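Local atomic coordinates of oxysterol-binding protein homolog 3 (PDB entry 4IC4), a protein that carries lipids in a hydrophobic pocket of its OSBP-related domain and transfers them between membranes, coupled to phosphoinositides, helping to maintain sterol distribution inside yeast cells. Residues P361-K366 and K379-R384. Numbering follows the deposited sequence.
Sequences PKYFEK and KSYWER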
# COMPACT_ATOMS: atom_id res chain seq x y z
N PRO A 361 2.89 6.05 19.31
CA PRO A 361 3.49 6.38 18.01
C PRO A 361 4.35 7.63 18.20
O PRO A 361 4.06 8.47 19.05
CB PRO A 361 2.28 6.60 17.10
CG PRO A 361 1.19 6.99 18.06
CD PRO A 361 1.42 6.07 19.22
N LYS A 362 5.40 7.75 17.40
CA LYS A 362 6.33 8.87 17.56
C LYS A 362 6.41 9.93 16.47
O LYS A 362 6.79 11.07 16.75
CB LYS A 362 7.75 8.32 17.73
CG LYS A 362 7.91 7.23 18.78
CD LYS A 362 7.73 7.78 20.18
CE LYS A 362 8.24 6.80 21.23
NZ LYS A 362 7.52 5.50 21.23
N TYR A 363 6.06 9.58 15.24
CA TYR A 363 6.23 10.50 14.12
C TYR A 363 4.99 11.16 13.53
O TYR A 363 5.10 11.99 12.63
CB TYR A 363 7.03 9.77 13.04
CG TYR A 363 8.20 9.04 13.66
CD1 TYR A 363 9.20 9.74 14.32
CD2 TYR A 363 8.24 7.64 13.69
CE1 TYR A 363 10.22 9.08 15.01
CE2 TYR A 363 9.26 6.97 14.38
CZ TYR A 363 10.24 7.70 15.04
OH TYR A 363 11.22 7.05 15.74
N PHE A 364 3.83 10.79 14.05
CA PHE A 364 2.57 11.34 13.59
C PHE A 364 1.74 11.72 14.80
O PHE A 364 1.85 11.10 15.86
CB PHE A 364 1.80 10.29 12.77
CG PHE A 364 2.45 9.94 11.47
CD1 PHE A 364 2.10 10.61 10.30
CD2 PHE A 364 3.44 8.97 11.42
CE1 PHE A 364 2.72 10.30 9.10
CE2 PHE A 364 4.07 8.66 10.21
CZ PHE A 364 3.71 9.33 9.05
N GLU A 365 0.91 12.75 14.64
CA GLU A 365 0.05 13.21 15.72
C GLU A 365 -1.39 13.22 15.21
O GLU A 365 -1.64 13.49 14.03
CB GLU A 365 0.46 14.61 16.17
CG GLU A 365 0.36 15.68 15.10
CD GLU A 365 0.84 17.03 15.59
OE1 GLU A 365 0.75 18.01 14.82
OE2 GLU A 365 1.33 17.11 16.74
N LYS A 366 -2.33 12.92 16.09
CA LYS A 366 -3.74 12.88 15.72
C LYS A 366 -4.30 14.30 15.67
O LYS A 366 -4.22 15.04 16.65
CB LYS A 366 -4.52 12.03 16.72
CG LYS A 366 -5.92 11.67 16.28
CD LYS A 366 -6.55 10.66 17.23
CE LYS A 366 -7.91 10.20 16.72
NZ LYS A 366 -8.50 9.15 17.60
N LYS A 379 12.46 16.72 16.50
CA LYS A 379 12.20 15.33 16.85
C LYS A 379 11.37 14.61 15.78
O LYS A 379 10.78 13.56 16.04
CB LYS A 379 11.50 15.23 18.21
CG LYS A 379 12.40 15.58 19.39
CD LYS A 379 13.53 14.56 19.55
CE LYS A 379 14.43 14.91 20.73
NZ LYS A 379 15.52 13.92 20.93
N SER A 380 11.33 15.18 14.59
CA SER A 380 10.60 14.56 13.49
C SER A 380 11.41 13.36 13.03
O SER A 380 12.60 13.25 13.34
CB SER A 380 10.44 15.54 12.32
OG SER A 380 11.69 15.85 11.73
N TYR A 381 10.79 12.45 12.29
CA TYR A 381 11.49 11.27 11.81
C TYR A 381 12.74 11.62 11.01
O TYR A 381 13.83 11.12 11.29
CB TYR A 381 10.58 10.41 10.92
CG TYR A 381 11.23 9.11 10.51
CD1 TYR A 381 11.20 8.00 11.36
CD2 TYR A 381 11.92 8.99 9.30
CE1 TYR A 381 11.83 6.81 11.01
CE2 TYR A 381 12.56 7.81 8.94
CZ TYR A 381 12.50 6.72 9.80
OH TYR A 381 13.12 5.53 9.48
N TRP A 382 12.59 12.47 10.00
CA TRP A 382 13.73 12.80 9.15
C TRP A 382 14.82 13.59 9.86
O TRP A 382 15.99 13.46 9.51
CB TRP A 382 13.24 13.50 7.88
CG TRP A 382 12.32 12.63 7.08
CD1 TRP A 382 10.99 12.84 6.85
CD2 TRP A 382 12.64 11.37 6.47
NE1 TRP A 382 10.46 11.79 6.13
CE2 TRP A 382 11.45 10.87 5.88
CE3 TRP A 382 13.82 10.61 6.36
CZ2 TRP A 382 11.41 9.65 5.20
CZ3 TRP A 382 13.77 9.40 5.67
CH2 TRP A 382 12.57 8.93 5.10
N GLU A 383 14.46 14.40 10.85
CA GLU A 383 15.49 15.14 11.58
C GLU A 383 16.26 14.18 12.48
O GLU A 383 17.49 14.25 12.57
CB GLU A 383 14.87 16.28 12.39
CG GLU A 383 14.51 17.50 11.56
CD GLU A 383 15.70 18.03 10.77
OE1 GLU A 383 16.74 18.35 11.39
OE2 GLU A 383 15.60 18.13 9.53
N ARG A 384 15.55 13.27 13.15
CA ARG A 384 16.18 12.28 14.02
C ARG A 384 17.14 11.40 13.22
O ARG A 384 18.25 11.11 13.65
CB ARG A 384 15.12 11.37 14.65
CG ARG A 384 14.30 11.94 15.79
CD ARG A 384 13.07 11.04 16.01
NE ARG A 384 12.28 11.34 17.20
CZ ARG A 384 12.53 10.86 18.41
NH1 ARG A 384 11.74 11.18 19.43
NH2 ARG A 384 13.59 10.08 18.62
O HOH W 1 8.86 12.47 17.61
O HOH W 2 7.84 13.03 12.57
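Tyr363 and Tyr381 bring the two backbones closest, their CA atoms 5.8 Å apart, where the lead-in to strand 364-368 of a two-stranded antiparallel hairpin faces the N-terminus of the short helix 381-386. The contact joins these two C-terminal elements of the OSBP-related domain, away from the phosphoinositide-binding residues, and illustrates how one aromatic ring can tie a hairpin to a helix. The two tyrosines form a T-shaped pair: the edge of Tyr381 points at the face of Tyr363, with centroids 5.0 Å apart and planes at 84°. With CG of Tyr381 anti to the backbone N (chi1 -174°), Tyr381 CD1 is carried over the centre of the Tyr363 ring, while Tyr381 CB packs 3.7 Å from Tyr363 CD1. Lys362 CB covers the opposite face, so the phenol is held between a methylene of its own segment and the helix's first residue. The Tyr381 hydroxyl is hydrogen-bonded to Glu129, which links the helix to the barrel strand 127-132.

At the rim of the Tyr363 ring, Arg384 crosses at about a right angle and sets CD 3.6 Å from CE1 of Tyr363. Its guanidinium forms a salt bridge with Asp392, a residue of the C-terminal tail.

Polar links between the backbones run through two waters. One donates to the carbonyl oxygens of both Lys362 and Lys379; the other donates to Tyr363 O and accepts from Tyr381 N. Ser380 is the N-cap, its OG accepting from Glu383 N at 3.2 Å as well as bonding to Gly377. The carbonyl of Lys379 has a second donor: Arg384 NE reaches Lys379 O at 2.9 Å, lying 45° out of the carbonyl plane.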